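Local coordinates for phosphorylated carbohydrates phosphatase TM_1254 (Thermotoga maritima msb8, PDB 3KBB), which removes phosphate from phosphorylated sugars such as erythrose 4-phosphate, fructose 6-phosphate and mannose 6-phosphate, using a divalent metal cofactor, at residues Val45-Arg48 with Glu49-Ile53; Ile208-Val211 with Leu212-Val215. All blocks are in the same frame, centred on the assembly; numbering follows the deposited sequence.

Contact 1 (Val45-Arg48 with Glu49-Ile53); sequences VPER and EGLPI. With SO4 (sulfate ion), chain C.
The Glu49 chain leaves with CG beside its own backbone N and bends at chi2 (85°), which folds its carboxylate back toward Arg48 and Pro46. Arg48, with CG trans to its N and a bend at chi3, runs alongside in the same direction, and a salt bridge closes between Arg48 NE and Glu49 OE2 at 3.0 Å. NE meets OE2 on its syn side, but the N-H...O angle is only 138°, and the guanidinium and carboxylate planes stand 62° apart. A water joins Arg48 NH2, from which it accepts, to Glu49 OE1, to which it donates. That same OE1 lies 3.1 Å from Pro46 CG.

Farther round the helix, Leu51 lays its CG across the Glu47 methylene chain, 3.6 Å from Glu47 CG, and also packs on Tyr23 and Val71, while Glu47 OE2 reaches Tyr23 and Lys75. With Leu51 trimmed to an alanine, Glu47 CG would probably lose its apolar cover and a gap would open beside Tyr23 and Val71. Backbone bonds set the spacing: Leu51 N to Glu47 O (3.0 Å) and Gly50 N to Pro46 O (2.9 Å). Glu47 N, in the first turn, instead donates to O3 of a sulfate, probably from the crystallisation liquor, at 2.8 Å. Pro46 at the N-cap, followed by an amide that holds an anion, is characteristic of a helix N-terminus.

Contact 2 (Ile208-Val211 with Leu212-Val215); sequences ILNV and LKEV
Asn210 OD1 takes a hydrogen bond from a water at 2.7 Å, and the same water accepts one from Lys213 NZ at 2.9 Å, so a single solvent molecule links an amide oxygen to an ammonium group three residues farther on. Lys213 gets there by keeping its chain extended beyond CG, all torsions after chi1 (-70°) lying near 180°. Its aliphatic part touches two side chains of the preceding turn: CD lies 4.0 Å from Asn210 OD1, and CE sits equally far from Leu209 CD1, the leucine and lysine chains meeting at a slant. The charged tip is thus carried outward while CD and CE rest on the Asn210 and Leu209 side chains.

Regular i to i+4 backbone bonding holds these residues in place. Leu212 N donates to Ile208 O at 2.9 Å, and equivalent bonds join Lys213 to Leu209, Glu214 to Asn210 and Val215 to Val211. Val211 O also receives a second, weak bond from Glu214 N, so two amides converge on this carbonyl in the last turn. Helix 208-215 is amphipathic, its Asn210, Lys213 and Glu214 exposed and its Ile208 and Leu212 buried, and it packs against the parallel sheet of the HAD-like core.

On its inward side Ile208 and Leu212 run alongside each other in the same direction, with Ile208 CG2 4.0 Å from Leu212 CD1. Both press on Phe163 of strand 160-164; Ile208 also touches Phe6 and Leu212 touches Val4, both on strand 3-7. Val211 and Val215 extend the apolar surface one turn apart, meeting loosely at 4.4 Å between Val211 CG1 and Val215 CG2, and both rest on Tyr182. Leu209 and Leu212 turn to Phe95 of helix 89-98.

In the fold
Contact 1 comes first along the chain and closes well before contact 2 opens near its end; their centres are 38 Å apart, their nearest atoms about 24 Å, and the centre of the chain falls between them. Contact 1 opens helix 47-57, which packs with helices 19-29 and 64-82 in an all-helical region consistent with the cap domain of HAD-like phosphatases. Contact 2 forms the closing helix 208-215, laid against strands 3-7, 160-164 and 181-184 of the six-stranded parallel sheet. Strand 3-7 carries Asp7, probably the nucleophile, whose side chain is about 9 Å from that of Ile208. Contact 1 thus belongs to the probable cap and contact 2 to the core that carries the probable nucleophile.

Contact 1 (Val45-Arg48 with Glu49-Ile53)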
ATOM      1  N   VAL A  45       8.169   4.530 -13.236  1.00 38.70           N
ATOM      2  CA  VAL A  45       8.059   3.223 -13.909  1.00 39.42           C
ATOM      3  C   VAL A  45       8.136   2.079 -12.909  1.00 40.06           C
ATOM      4  O   VAL A  45       8.687   2.249 -11.823  1.00 40.23           O
ATOM      5  CB  VAL A  45       9.150   2.986 -15.027  1.00 39.19           C
ATOM      6  CG1 VAL A  45       9.119   4.066 -16.044  1.00 38.44           C
ATOM      7  CG2 VAL A  45      10.565   2.808 -14.435  1.00 39.75           C
ATOM      8  N   PRO A  46       7.573   0.908 -13.259  1.00 40.79           N
ATOM      9  CA  PRO A  46       7.677  -0.273 -12.384  1.00 41.36           C
ATOM     10  C   PRO A  46       9.104  -0.646 -11.996  1.00 41.49           C
ATOM     11  O   PRO A  46      10.023  -0.606 -12.830  1.00 41.76           O
ATOM     12  CB  PRO A  46       7.048  -1.408 -13.215  1.00 41.28           C
ATOM     13  CG  PRO A  46       6.789  -0.847 -14.567  1.00 40.87           C
ATOM     14  CD  PRO A  46       6.747   0.636 -14.453  1.00 41.32           C
ATOM     15  N   GLU A  47       9.274  -1.044 -10.739  1.00 41.57           N
ATOM     16  CA  GLU A  47      10.598  -1.381 -10.204  1.00 41.65           C
ATOM     17  C   GLU A  47      11.339  -2.461 -11.011  1.00 41.61           C
ATOM     18  O   GLU A  47      12.563  -2.431 -11.124  1.00 40.92           O
ATOM     19  CB  GLU A  47      10.502  -1.754  -8.720  1.00 41.77           C
ATOM     20  CG  GLU A  47      11.839  -1.888  -8.018  1.00 41.17           C
ATOM     21  CD  GLU A  47      11.693  -2.094  -6.523  1.00 42.07           C
ATOM     22  OE1 GLU A  47      10.872  -2.940  -6.113  1.00 43.11           O
ATOM     23  OE2 GLU A  47      12.398  -1.415  -5.747  1.00 40.64           O
ATOM     24  N   ARG A  48      10.598  -3.409 -11.578  1.00 41.40           N
ATOM     25  CA  ARG A  48      11.217  -4.456 -12.391  1.00 41.73           C
ATOM     26  C   ARG A  48      12.110  -3.906 -13.520  1.00 40.47           C
ATOM     27  O   ARG A  48      13.214  -4.412 -13.730  1.00 40.59           O
ATOM     28  CB  ARG A  48      10.139  -5.374 -12.978  1.00 42.15           C
ATOM     29  CG  ARG A  48      10.684  -6.556 -13.782  1.00 43.22           C
ATOM     30  CD  ARG A  48       9.564  -7.546 -14.114  1.00 44.54           C
ATOM     31  NE  ARG A  48       8.512  -6.951 -14.942  1.00 50.86           N
ATOM     32  CZ  ARG A  48       7.502  -7.634 -15.484  1.00 53.17           C
ATOM     33  NH1 ARG A  48       7.391  -8.945 -15.282  1.00 54.76           N
ATOM     34  NH2 ARG A  48       6.594  -7.007 -16.225  1.00 53.91           N
ATOM     35  N   GLU A  49      11.618  -2.900 -14.244  1.00 39.43           N
ATOM     36  CA  GLU A  49      12.384  -2.244 -15.318  1.00 38.69           C
ATOM     37  C   GLU A  49      13.169  -1.034 -14.817  1.00 37.53           C
ATOM     38  O   GLU A  49      14.085  -0.557 -15.485  1.00 36.96           O
ATOM     39  CB  GLU A  49      11.462  -1.766 -16.436  1.00 39.56           C
ATOM     40  CG  GLU A  49      10.834  -2.882 -17.264  1.00 41.82           C
ATOM     41  CD  GLU A  49       9.571  -3.404 -16.623  1.00 45.79           C
ATOM     42  OE1 GLU A  49       8.755  -2.575 -16.170  1.00 47.51           O
ATOM     43  OE2 GLU A  49       9.407  -4.639 -16.551  1.00 48.17           O
ATOM     44  N   GLY A  50      12.772  -0.523 -13.662  1.00 35.90           N
ATOM     45  CA  GLY A  50      13.429   0.634 -13.045  1.00 34.93           C
ATOM     46  C   GLY A  50      14.811   0.331 -12.508  1.00 34.17           C
ATOM     47  O   GLY A  50      15.738   1.150 -12.666  1.00 34.21           O
ATOM     48  N   LEU A  51      14.961  -0.829 -11.875  1.00 32.63           N
ATOM     49  CA  LEU A  51      16.237  -1.236 -11.286  1.00 32.42           C
ATOM     50  C   LEU A  51      17.385  -1.365 -12.288  1.00 32.31           C
ATOM     51  O   LEU A  51      18.464  -0.830 -12.053  1.00 32.25           O
ATOM     52  CB  LEU A  51      16.104  -2.499 -10.424  1.00 32.67           C
ATOM     53  CG  LEU A  51      15.253  -2.358  -9.148  1.00 31.51           C
ATOM     54  CD1 LEU A  51      15.387  -3.581  -8.239  1.00 32.21           C
ATOM     55  CD2 LEU A  51      15.612  -1.091  -8.364  1.00 31.08           C
ATOM     56  N   PRO A  52      17.172  -2.089 -13.397  1.00 32.31           N
ATOM     57  CA  PRO A  52      18.230  -2.166 -14.412  1.00 31.85           C
ATOM     58  C   PRO A  52      18.632  -0.803 -14.974  1.00 31.38           C
ATOM     59  O   PRO A  52      19.820  -0.578 -15.203  1.00 31.21           O
ATOM     60  CB  PRO A  52      17.604  -3.031 -15.516  1.00 32.37           C
ATOM     61  CG  PRO A  52      16.551  -3.818 -14.851  1.00 32.57           C
ATOM     62  CD  PRO A  52      15.994  -2.902 -13.772  1.00 32.86           C
ATOM     63  N   ILE A  53      17.658   0.086 -15.185  1.00 30.97           N
ATOM     64  CA  ILE A  53      17.908   1.461 -15.597  1.00 30.79           C
ATOM     65  C   ILE A  53      18.755   2.207 -14.552  1.00 30.33           C
ATOM     66  O   ILE A  53      19.727   2.861 -14.889  1.00 29.25           O
ATOM     67  CB  ILE A  53      16.601   2.256 -15.861  1.00 30.78           C
ATOM     68  CG1 ILE A  53      15.867   1.746 -17.120  1.00 32.04           C
ATOM     69  CG2 ILE A  53      16.890   3.736 -16.011  1.00 31.47           C
ATOM     70  CD1 ILE A  53      14.470   2.349 -17.312  1.00 31.24           C
TER
HETATM   71  S   SO4 C 225       5.864  -1.359  -9.150  0.50 47.03           S
HETATM   72  O1  SO4 C 225       5.442  -1.917  -7.870  0.50 45.48           O
HETATM   73  O2  SO4 C 225       4.848  -0.430  -9.637  0.50 45.53           O
HETATM   74  O3  SO4 C 225       7.130  -0.650  -8.989  0.50 45.38           O
HETATM   75  O4  SO4 C 225       6.030  -2.440 -10.114  0.50 45.88           O
HETATM   76  O   HOH W   1       6.568  -4.274 -15.336  1.00 47.39           O

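Contact 2 (Ile208-Val211 with Leu212-Val215)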
ATOM      1  N   ILE A 208      -9.477   8.982   9.048  1.00 23.70           N
ATOM      2  CA  ILE A 208     -10.215   7.724   8.827  1.00 22.36           C
ATOM      3  C   ILE A 208     -11.075   7.392  10.059  1.00 21.78           C
ATOM      4  O   ILE A 208     -12.225   6.975   9.934  1.00 22.53           O
ATOM      5  CB  ILE A 208      -9.240   6.590   8.500  1.00 21.42           C
ATOM      6  CG1 ILE A 208      -8.628   6.817   7.088  1.00 21.42           C
ATOM      7  CG2 ILE A 208      -9.947   5.216   8.600  1.00 20.10           C
ATOM      8  CD1 ILE A 208      -7.509   5.819   6.708  1.00 20.91           C
ATOM      9  N   LEU A 209     -10.515   7.606  11.241  1.00 22.26           N
ATOM     10  CA  LEU A 209     -11.263   7.327  12.471  1.00 22.95           C
ATOM     11  C   LEU A 209     -12.619   8.038  12.517  1.00 23.49           C
ATOM     12  O   LEU A 209     -13.634   7.417  12.750  1.00 22.83           O
ATOM     13  CB  LEU A 209     -10.405   7.658  13.694  1.00 22.62           C
ATOM     14  CG  LEU A 209     -11.140   7.521  15.044  1.00 22.66           C
ATOM     15  CD1 LEU A 209     -11.669   6.123  15.333  1.00 23.36           C
ATOM     16  CD2 LEU A 209     -10.187   7.935  16.103  1.00 23.79           C
ATOM     17  N   ASN A 210     -12.645   9.348  12.264  1.00 24.07           N
ATOM     18  CA  ASN A 210     -13.915  10.061  12.241  1.00 24.62           C
ATOM     19  C   ASN A 210     -14.876   9.612  11.134  1.00 23.20           C
ATOM     20  O   ASN A 210     -16.103   9.563  11.340  1.00 23.77           O
ATOM     21  CB  ASN A 210     -13.697  11.588  12.237  1.00 25.88           C
ATOM     22  CG  ASN A 210     -13.118  12.101  13.552  0.50 27.25           C
ATOM     23  OD1 ASN A 210     -13.242  11.465  14.605  0.50 27.64           O
ATOM     24  ND2 ASN A 210     -12.483  13.267  13.494  0.50 30.89           N
ATOM     25  N   VAL A 211     -14.342   9.230   9.972  1.00 22.25           N
ATOM     26  CA  VAL A 211     -15.204   8.579   8.987  1.00 21.35           C
ATOM     27  C   VAL A 211     -15.885   7.334   9.581  1.00 21.13           C
ATOM     28  O   VAL A 211     -17.086   7.139   9.419  1.00 21.40           O
ATOM     29  CB  VAL A 211     -14.446   8.212   7.694  1.00 21.36           C
ATOM     30  CG1 VAL A 211     -15.346   7.357   6.794  1.00 21.81           C
ATOM     31  CG2 VAL A 211     -14.026   9.490   6.978  1.00 21.65           C
ATOM     32  N   LEU A 212     -15.115   6.482  10.248  1.00 21.01           N
ATOM     33  CA  LEU A 212     -15.700   5.247  10.786  1.00 21.12           C
ATOM     34  C   LEU A 212     -16.759   5.560  11.845  1.00 22.06           C
ATOM     35  O   LEU A 212     -17.789   4.903  11.878  1.00 21.63           O
ATOM     36  CB  LEU A 212     -14.631   4.309  11.346  1.00 21.43           C
ATOM     37  CG  LEU A 212     -13.688   3.862  10.212  1.00 21.89           C
ATOM     38  CD1 LEU A 212     -12.499   3.133  10.826  1.00 21.28           C
ATOM     39  CD2 LEU A 212     -14.429   3.029   9.208  1.00 23.88           C
ATOM     40  N   LYS A 213     -16.492   6.567  12.688  1.00 24.52           N
ATOM     41  CA  LYS A 213     -17.461   6.956  13.738  1.00 25.81           C
ATOM     42  C   LYS A 213     -18.780   7.429  13.081  1.00 26.62           C
ATOM     43  O   LYS A 213     -19.887   7.186  13.582  1.00 27.46           O
ATOM     44  CB  LYS A 213     -16.842   8.020  14.654  1.00 25.93           C
ATOM     45  CG  LYS A 213     -15.745   7.510  15.547  1.00 27.84           C
ATOM     46  CD  LYS A 213     -15.257   8.618  16.470  1.00 30.38           C
ATOM     47  CE  LYS A 213     -14.397   8.044  17.580  1.00 34.40           C
ATOM     48  NZ  LYS A 213     -13.880   9.143  18.435  1.00 37.33           N
ATOM     49  N   GLU A 214     -18.671   8.044  11.909  1.00 26.70           N
ATOM     50  CA  GLU A 214     -19.820   8.502  11.157  1.00 26.90           C
ATOM     51  C   GLU A 214     -20.611   7.339  10.545  1.00 26.98           C
ATOM     52  O   GLU A 214     -21.849   7.318  10.633  1.00 26.79           O
ATOM     53  CB  GLU A 214     -19.364   9.480  10.057  1.00 27.67           C
ATOM     54  CG  GLU A 214     -20.499  10.000   9.116  1.00 27.59           C
ATOM     55  CD  GLU A 214     -19.973  10.496   7.749  1.00 29.57           C
ATOM     56  OE1 GLU A 214     -18.725  10.549   7.544  1.00 28.33           O
ATOM     57  OE2 GLU A 214     -20.824  10.819   6.877  1.00 32.80           O
ATOM     58  N   VAL A 215     -19.916   6.360   9.927  1.00 25.85           N
ATOM     59  CA  VAL A 215     -20.602   5.354   9.095  1.00 25.89           C
ATOM     60  C   VAL A 215     -20.886   3.977   9.730  1.00 26.34           C
ATOM     61  O   VAL A 215     -21.740   3.220   9.221  1.00 26.46           O
ATOM     62  CB  VAL A 215     -19.891   5.141   7.694  1.00 25.74           C
ATOM     63  CG1 VAL A 215     -19.759   6.456   6.965  1.00 24.85           C
ATOM     64  CG2 VAL A 215     -18.534   4.472   7.849  1.00 26.67           C
TER
HETATM   65  O   HOH W   2     -12.299  11.147  17.091  1.00 46.20           O